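Local atomic coordinates of ulvan Lyase-PL25 (Pseudoalteromonas sp. PLSV, PDB entry 5UAM), a protein that degrades ulvan, the sulfated cell-wall polysaccharide of green seaweeds, as a lyase of polysaccharide lyase family 25. Residues 418-430 with 440-452. Numbering follows the deposited sequence.
Sequences FIKDAIPDAQMLV and KMYLVGEEGAVTR
Q427 reaches E446 with its side-chain amide. Q427 NE2 donates to E446 OE2 at 2.9 Å and nearly straight, 162°. E446 OE2 lies in the amide plane, but the amide meets the carboxylate from above its plane, the two planes being 42° apart. E446 comes back to the amide because its chain bends at chi2. Q427 NE2 also donates to P424 O, 3.2 Å away, so two acceptors fix the rotation of the amide. E446 OE1 has its own partner, a salt bridge with R374. A leucine in place of Q427 would probably leave P424 O and E446 OE2 without this shared donor and the loop 424-427 less firmly tied to E446. The backbone of Q427 takes part too. Q427 N and M428 N both donate to V444 O, the former at 2.7 Å, which makes a classic beta bulge. The bulge faces V444 of strand 439-444, which runs antiparallel to 428-433. This hairpin supplies the two central strands of a four-stranded sheet, a blade of the beta-propeller, with 30-33 and 412-415 outside. On one face V430 CG2 meets V444 CG2 at 3.9 Å, the side chains crossing at about a right angle. L387 of the neighbouring sheet touches both valines. On the other face, L443 holds CG anti to its backbone N (chi1 174°), which carries both methyls toward I419 and A426. L443 CD1 presses on I419 CD1 at a tight 3.4 Å, and L443 CD2 lies on A426 CB at 3.7 Å. W76 and T53 of the other adjoining sheet pack against this group. A water donates to both D425 O and G448 O, bridging the I423-A426 turn and the loop at G448.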
ATOM      1  N   PHE A 418      -6.784   2.284   4.728  1.00 11.82           N
ATOM      2  CA  PHE A 418      -7.688   2.037   5.836  1.00 12.84           C
ATOM      3  C   PHE A 418      -7.392   0.691   6.489  1.00 13.52           C
ATOM      4  O   PHE A 418      -7.133  -0.312   5.805  1.00 17.27           O
ATOM      5  CB  PHE A 418      -9.137   2.074   5.384  1.00 13.08           C
ATOM      6  CG  PHE A 418      -9.685   3.462   5.144  1.00 13.80           C
ATOM      7  CD1 PHE A 418      -9.720   4.392   6.163  1.00 15.94           C
ATOM      8  CD2 PHE A 418     -10.232   3.817   3.910  1.00 15.11           C
ATOM      9  CE1 PHE A 418     -10.245   5.648   5.948  1.00 14.80           C
ATOM     10  CE2 PHE A 418     -10.745   5.077   3.698  1.00 17.19           C
ATOM     11  CZ  PHE A 418     -10.760   5.984   4.718  1.00 15.48           C
ATOM     12  N   ILE A 419      -7.467   0.688   7.815  1.00 13.82           N
ATOM     13  CA  ILE A 419      -7.254  -0.500   8.631  1.00 12.14           C
ATOM     14  C   ILE A 419      -8.274  -1.571   8.305  1.00 14.55           C
ATOM     15  O   ILE A 419      -9.473  -1.300   8.114  1.00 15.18           O
ATOM     16  CB  ILE A 419      -7.319  -0.064  10.098  1.00 15.06           C
ATOM     17  CG1 ILE A 419      -6.032   0.707  10.380  1.00 19.15           C
ATOM     18  CG2 ILE A 419      -7.525  -1.218  11.071  1.00 14.70           C
ATOM     19  CD1 ILE A 419      -5.994   1.344  11.696  1.00 22.97           C
ATOM     20  N   LYS A 420      -7.798  -2.816   8.231  1.00 13.63           N
ATOM     21  CA  LYS A 420      -8.675  -3.936   7.941  1.00 13.85           C
ATOM     22  C   LYS A 420      -9.713  -4.090   9.042  1.00 13.77           C
ATOM     23  O   LYS A 420      -9.380  -4.168  10.223  1.00 14.11           O
ATOM     24  CB  LYS A 420      -7.870  -5.236   7.789  1.00 15.88           C
ATOM     25  CG  LYS A 420      -8.744  -6.501   7.609  1.00 17.91           C
ATOM     26  CD  LYS A 420      -7.928  -7.758   7.437  1.00 23.11           C
ATOM     27  CE  LYS A 420      -8.800  -9.009   7.520  1.00 30.29           C
ATOM     28  NZ  LYS A 420      -9.864  -9.016   6.488  1.00 38.62           N
ATOM     29  N   ASP A 421     -10.987  -4.164   8.653  1.00 14.83           N
ATOM     30  CA  ASP A 421     -12.080  -4.329   9.599  1.00 14.93           C
ATOM     31  C   ASP A 421     -12.124  -3.200  10.627  1.00 15.21           C
ATOM     32  O   ASP A 421     -12.574  -3.390  11.765  1.00 18.15           O
ATOM     33  CB  ASP A 421     -12.041  -5.699  10.260  1.00 16.37           C
ATOM     34  CG  ASP A 421     -12.272  -6.816   9.266  1.00 21.05           C
ATOM     35  OD1 ASP A 421     -13.102  -6.650   8.330  1.00 24.74           O
ATOM     36  OD2 ASP A 421     -11.639  -7.885   9.395  1.00 22.35           O
ATOM     37  N   ALA A 422     -11.706  -2.005  10.214  1.00 15.13           N
ATOM     38  CA  ALA A 422     -11.653  -0.877  11.130  1.00 16.81           C
ATOM     39  C   ALA A 422     -13.015  -0.587  11.748  1.00 14.50           C
ATOM     40  O   ALA A 422     -14.070  -0.752  11.123  1.00 18.57           O
ATOM     41  CB  ALA A 422     -11.211   0.362  10.377  1.00 20.11           C
ATOM     42  N   ILE A 423     -12.967  -0.123  12.990  1.00 17.75           N
ATOM     43  CA  ILE A 423     -14.118   0.470  13.668  1.00 16.45           C
ATOM     44  C   ILE A 423     -13.962   1.987  13.587  1.00 17.21           C
ATOM     45  O   ILE A 423     -12.861   2.494  13.298  1.00 17.47           O
ATOM     46  CB  ILE A 423     -14.256  -0.045  15.111  1.00 18.57           C
ATOM     47  CG1 ILE A 423     -12.999   0.253  15.949  1.00 21.03           C
ATOM     48  CG2 ILE A 423     -14.552  -1.532  15.090  1.00 21.75           C
ATOM     49  CD1 ILE A 423     -13.203   0.016  17.429  1.00 26.94           C
ATOM     50  N   PRO A 424     -15.031   2.743  13.841  1.00 18.91           N
ATOM     51  CA  PRO A 424     -14.976   4.192  13.579  1.00 20.28           C
ATOM     52  C   PRO A 424     -13.861   4.911  14.311  1.00 20.03           C
ATOM     53  O   PRO A 424     -13.302   5.869  13.758  1.00 19.91           O
ATOM     54  CB  PRO A 424     -16.364   4.672  14.004  1.00 22.13           C
ATOM     55  CG  PRO A 424     -17.259   3.489  13.766  1.00 25.98           C
ATOM     56  CD  PRO A 424     -16.402   2.280  14.103  1.00 18.54           C
ATOM     57  N   ASP A 425     -13.491   4.473  15.515  1.00 19.32           N
ATOM     58  CA  ASP A 425     -12.460   5.184  16.266  1.00 20.33           C
ATOM     59  C   ASP A 425     -11.041   4.965  15.750  1.00 21.20           C
ATOM     60  O   ASP A 425     -10.140   5.718  16.143  1.00 22.53           O
ATOM     61  CB  ASP A 425     -12.490   4.769  17.742  1.00 21.67           C
ATOM     62  CG  ASP A 425     -13.624   5.421  18.517  1.00 32.21           C
ATOM     63  OD1 ASP A 425     -14.326   6.292  17.949  1.00 29.11           O
ATOM     64  OD2 ASP A 425     -13.805   5.059  19.708  1.00 30.92           O
ATOM     65  N   ALA A 426     -10.807   4.001  14.853  1.00 16.67           N
ATOM     66  CA  ALA A 426      -9.432   3.654  14.502  1.00 14.24           C
ATOM     67  C   ALA A 426      -9.419   3.147  13.057  1.00 17.25           C
ATOM     68  O   ALA A 426      -9.460   1.944  12.793  1.00 18.45           O
ATOM     69  CB  ALA A 426      -8.904   2.611  15.477  1.00 20.11           C
ATOM     70  N   GLN A 427      -9.308   4.086  12.132  1.00 12.33           N
ATOM     71  CA  GLN A 427      -9.452   3.818  10.710  1.00 12.92           C
ATOM     72  C   GLN A 427      -8.169   3.927   9.904  1.00 12.28           C
ATOM     73  O   GLN A 427      -8.068   3.296   8.863  1.00 12.53           O
ATOM     74  CB  GLN A 427     -10.479   4.778  10.115  1.00 16.56           C
ATOM     75  CG  GLN A 427     -11.841   4.591  10.725  1.00 18.28           C
ATOM     76  CD  GLN A 427     -12.912   5.265   9.948  1.00 27.56           C
ATOM     77  OE1 GLN A 427     -13.123   4.989   8.754  1.00 24.75           O
ATOM     78  NE2 GLN A 427     -13.627   6.139  10.609  1.00 29.08           N
ATOM     79  N   MET A 428      -7.206   4.742  10.318  1.00 12.33           N
ATOM     80  CA  MET A 428      -6.036   4.987   9.487  1.00 11.92           C
ATOM     81  C   MET A 428      -4.864   5.327  10.385  1.00 12.33           C
ATOM     82  O   MET A 428      -5.041   5.936  11.442  1.00 12.98           O
ATOM     83  CB  MET A 428      -6.321   6.119   8.479  1.00 12.45           C
ATOM     84  CG  MET A 428      -5.187   6.425   7.521  1.00 12.90           C
ATOM     85  SD  MET A 428      -5.599   7.729   6.326  1.00 14.17           S
ATOM     86  CE  MET A 428      -6.512   6.813   5.079  1.00 15.70           C
ATOM     87  N   LEU A 429      -3.676   4.957   9.928  1.00 11.94           N
ATOM     88  CA  LEU A 429      -2.417   5.342  10.564  1.00 10.96           C
ATOM     89  C   LEU A 429      -1.800   6.525   9.837  1.00 11.98           C
ATOM     90  O   LEU A 429      -1.915   6.652   8.607  1.00 12.03           O
ATOM     91  CB  LEU A 429      -1.456   4.160  10.556  1.00 13.36           C
ATOM     92  CG  LEU A 429      -1.866   3.064  11.518  1.00 12.89           C
ATOM     93  CD1 LEU A 429      -1.285   1.730  11.146  1.00 13.52           C
ATOM     94  CD2 LEU A 429      -1.434   3.431  12.932  1.00 16.29           C
ATOM     95  N   VAL A 430      -1.146   7.407  10.605  1.00 12.10           N
ATOM     96  CA  VAL A 430      -0.583   8.641  10.078  1.00 12.35           C
ATOM     97  C   VAL A 430       0.789   8.827  10.703  1.00 12.69           C
ATOM     98  O   VAL A 430       0.965   8.593  11.904  1.00 14.10           O
ATOM     99  CB  VAL A 430      -1.451   9.865  10.455  1.00 14.56           C
ATOM    100  CG1 VAL A 430      -1.031  11.092   9.638  1.00 16.29           C
ATOM    101  CG2 VAL A 430      -2.915   9.577  10.279  1.00 19.11           C
ATOM    102  N   LYS A 440       6.515  10.992  14.842  1.00 15.81           N
ATOM    103  CA  LYS A 440       5.364  10.665  15.670  1.00 15.56           C
ATOM    104  C   LYS A 440       4.291   9.963  14.852  1.00 14.00           C
ATOM    105  O   LYS A 440       3.982  10.352  13.714  1.00 13.72           O
ATOM    106  CB  LYS A 440       4.804  11.917  16.337  1.00 15.22           C
ATOM    107  CG  LYS A 440       5.758  12.489  17.354  1.00 17.68           C
ATOM    108  CD  LYS A 440       5.170  13.745  17.997  1.00 20.88           C
ATOM    109  CE  LYS A 440       6.093  14.344  19.041  1.00 26.58           C
ATOM    110  NZ  LYS A 440       7.278  14.989  18.420  1.00 27.10           N
ATOM    111  N   MET A 441       3.764   8.892  15.433  1.00 13.51           N
ATOM    112  CA  MET A 441       2.824   7.983  14.789  1.00 11.91           C
ATOM    113  C   MET A 441       1.463   8.118  15.455  1.00 14.06           C
ATOM    114  O   MET A 441       1.363   8.098  16.695  1.00 14.35           O
ATOM    115  CB  MET A 441       3.321   6.555  14.952  1.00 12.27           C
ATOM    116  CG  MET A 441       4.723   6.293  14.445  1.00 13.61           C
ATOM    117  SD  MET A 441       4.936   6.692  12.696  1.00 13.89           S
ATOM    118  CE  MET A 441       3.644   5.673  11.964  1.00 16.02           C
ATOM    119  N   TYR A 442       0.421   8.213  14.641  1.00 12.74           N
ATOM    120  CA  TYR A 442      -0.927   8.464  15.115  1.00 12.46           C
ATOM    121  C   TYR A 442      -1.895   7.441  14.546  1.00 14.29           C
ATOM    122  O   TYR A 442      -1.823   7.096  13.368  1.00 13.42           O
ATOM    123  CB  TYR A 442      -1.425   9.840  14.700  1.00 12.91           C
ATOM    124  CG  TYR A 442      -0.583  11.019  15.169  1.00 13.71           C
ATOM    125  CD1 TYR A 442       0.656  11.283  14.609  1.00 15.45           C
ATOM    126  CD2 TYR A 442      -1.038  11.868  16.172  1.00 15.30           C
ATOM    127  CE1 TYR A 442       1.417  12.383  15.025  1.00 15.54           C
ATOM    128  CE2 TYR A 442      -0.284  12.971  16.589  1.00 16.41           C
ATOM    129  CZ  TYR A 442       0.950  13.206  16.023  1.00 16.74           C
ATOM    130  OH  TYR A 442       1.695  14.286  16.451  1.00 18.18           O
ATOM    131  N   LEU A 443      -2.844   7.022  15.369  1.00 13.94           N
ATOM    132  CA  LEU A 443      -3.977   6.207  14.931  1.00 13.78           C
ATOM    133  C   LEU A 443      -5.206   7.102  14.991  1.00 14.24           C
ATOM    134  O   LEU A 443      -5.540   7.629  16.060  1.00 14.75           O
ATOM    135  CB  LEU A 443      -4.136   5.000  15.857  1.00 14.26           C
ATOM    136  CG  LEU A 443      -5.356   4.097  15.665  1.00 13.72           C
ATOM    137  CD1 LEU A 443      -5.345   3.506  14.266  1.00 15.14           C
ATOM    138  CD2 LEU A 443      -5.402   3.015  16.732  1.00 15.03           C
ATOM    139  N   VAL A 444      -5.874   7.303  13.856  1.00 14.26           N
ATOM    140  CA  VAL A 444      -6.970   8.258  13.778  1.00 13.84           C
ATOM    141  C   VAL A 444      -8.264   7.576  13.370  1.00 17.22           C
ATOM    142  O   VAL A 444      -8.271   6.560  12.666  1.00 15.60           O
ATOM    143  CB  VAL A 444      -6.703   9.460  12.850  1.00 15.54           C
ATOM    144  CG1 VAL A 444      -5.467  10.209  13.303  1.00 17.00           C
ATOM    145  CG2 VAL A 444      -6.579   9.024  11.396  1.00 16.83           C
ATOM    146  N   GLY A 445      -9.366   8.176  13.808  1.00 19.03           N
ATOM    147  CA  GLY A 445     -10.698   7.730  13.429  1.00 20.23           C
ATOM    148  C   GLY A 445     -11.552   8.796  12.775  1.00 31.10           C
ATOM    149  O   GLY A 445     -11.069   9.626  11.991  1.00 31.02           O
ATOM    150  N   GLU A 446     -12.853   8.773  13.066  1.00 23.31           N
ATOM    151  CA  GLU A 446     -13.763   9.711  12.421  1.00 24.44           C
ATOM    152  C   GLU A 446     -13.458  11.146  12.797  1.00 33.16           C
ATOM    153  O   GLU A 446     -13.706  12.065  12.002  1.00 31.69           O
ATOM    154  CB  GLU A 446     -15.210   9.413  12.827  1.00 29.76           C
ATOM    155  CG  GLU A 446     -15.833   8.255  12.102  1.00 29.99           C
ATOM    156  CD  GLU A 446     -16.041   8.528  10.619  1.00 26.68           C
ATOM    157  OE1 GLU A 446     -16.222   9.702  10.234  1.00 34.90           O
ATOM    158  OE2 GLU A 446     -16.038   7.554   9.843  1.00 28.33           O
ATOM    159  N   GLU A 447     -12.984  11.365  14.016  1.00 25.66           N
ATOM    160  CA  GLU A 447     -12.878  12.706  14.572  1.00 26.82           C
ATOM    161  C   GLU A 447     -11.452  13.111  14.888  1.00 24.25           C
ATOM    162  O   GLU A 447     -11.128  14.302  14.796  1.00 31.01           O
ATOM    163  CB  GLU A 447     -13.682  12.819  15.881  1.00 35.48           C
ATOM    164  CG  GLU A 447     -15.091  12.238  15.843  1.00 46.09           C
ATOM    165  CD  GLU A 447     -16.063  13.100  15.073  1.00 51.93           C
ATOM    166  OE1 GLU A 447     -17.052  12.547  14.544  1.00 61.11           O
ATOM    167  OE2 GLU A 447     -15.846  14.328  14.999  1.00 57.87           O
ATOM    168  N   GLY A 448     -10.609  12.168  15.283  1.00 20.49           N
ATOM    169  CA  GLY A 448      -9.256  12.511  15.655  1.00 18.84           C
ATOM    170  C   GLY A 448      -8.486  11.309  16.138  1.00 16.96           C
ATOM    171  O   GLY A 448      -8.823  10.159  15.849  1.00 17.41           O
ATOM    172  N   ALA A 449      -7.420  11.588  16.872  1.00 16.70           N
ATOM    173  CA  ALA A 449      -6.463  10.568  17.246  1.00 16.12           C
ATOM    174  C   ALA A 449      -6.925   9.794  18.468  1.00 14.61           C
ATOM    175  O   ALA A 449      -7.596  10.323  19.366  1.00 18.84           O
ATOM    176  CB  ALA A 449      -5.115  11.228  17.551  1.00 20.27           C
ATOM    177  N   VAL A 450      -6.525   8.523  18.497  1.00 15.44           N
ATOM    178  CA  VAL A 450      -6.659   7.677  19.678  1.00 16.51           C
ATOM    179  C   VAL A 450      -5.474   8.000  20.579  1.00 14.80           C
ATOM    180  O   VAL A 450      -4.334   7.670  20.250  1.00 16.51           O
ATOM    181  CB  VAL A 450      -6.651   6.195  19.299  1.00 16.00           C
ATOM    182  CG1 VAL A 450      -6.758   5.329  20.554  1.00 19.21           C
ATOM    183  CG2 VAL A 450      -7.763   5.867  18.331  1.00 17.17           C
ATOM    184  N   THR A 451      -5.740   8.634  21.709  1.00 17.34           N
ATOM    185  CA  THR A 451      -4.659   9.154  22.535  1.00 16.74           C
ATOM    186  C   THR A 451      -3.986   8.060  23.357  1.00 17.67           C
ATOM    187  O   THR A 451      -4.506   6.949  23.541  1.00 17.52           O
ATOM    188  CB  THR A 451      -5.149  10.268  23.457  1.00 18.69           C
ATOM    189  OG1 THR A 451      -6.100   9.770  24.406  1.00 20.80           O
ATOM    190  CG2 THR A 451      -5.801  11.411  22.647  1.00 20.80           C
ATOM    191  N   ARG A 452      -2.794   8.399  23.841  1.00 18.64           N
ATOM    192  CA  ARG A 452      -2.011   7.526  24.705  1.00 17.04           C
ATOM    193  C   ARG A 452      -1.449   8.334  25.870  1.00 18.42           C
ATOM    194  O   ARG A 452      -1.082   9.500  25.711  1.00 19.34           O
ATOM    195  CB  ARG A 452      -0.848   6.909  23.939  1.00 14.85           C
ATOM    196  CG  ARG A 452      -0.016   5.945  24.776  1.00 15.96           C
ATOM    197  CD  ARG A 452       0.958   5.110  23.930  1.00 15.86           C
ATOM    198  NE  ARG A 452       1.484   4.009  24.740  1.00 16.64           N
ATOM    199  CZ  ARG A 452       2.237   3.013  24.271  1.00 15.41           C
ATOM    200  NH1 ARG A 452       2.624   3.004  23.005  1.00 15.72           N
ATOM    201  NH2 ARG A 452       2.583   2.025  25.066  1.00 17.78           N
TER
HETATM  202  O   HOH W   1     -10.411   8.212  17.363  1.00 27.64           O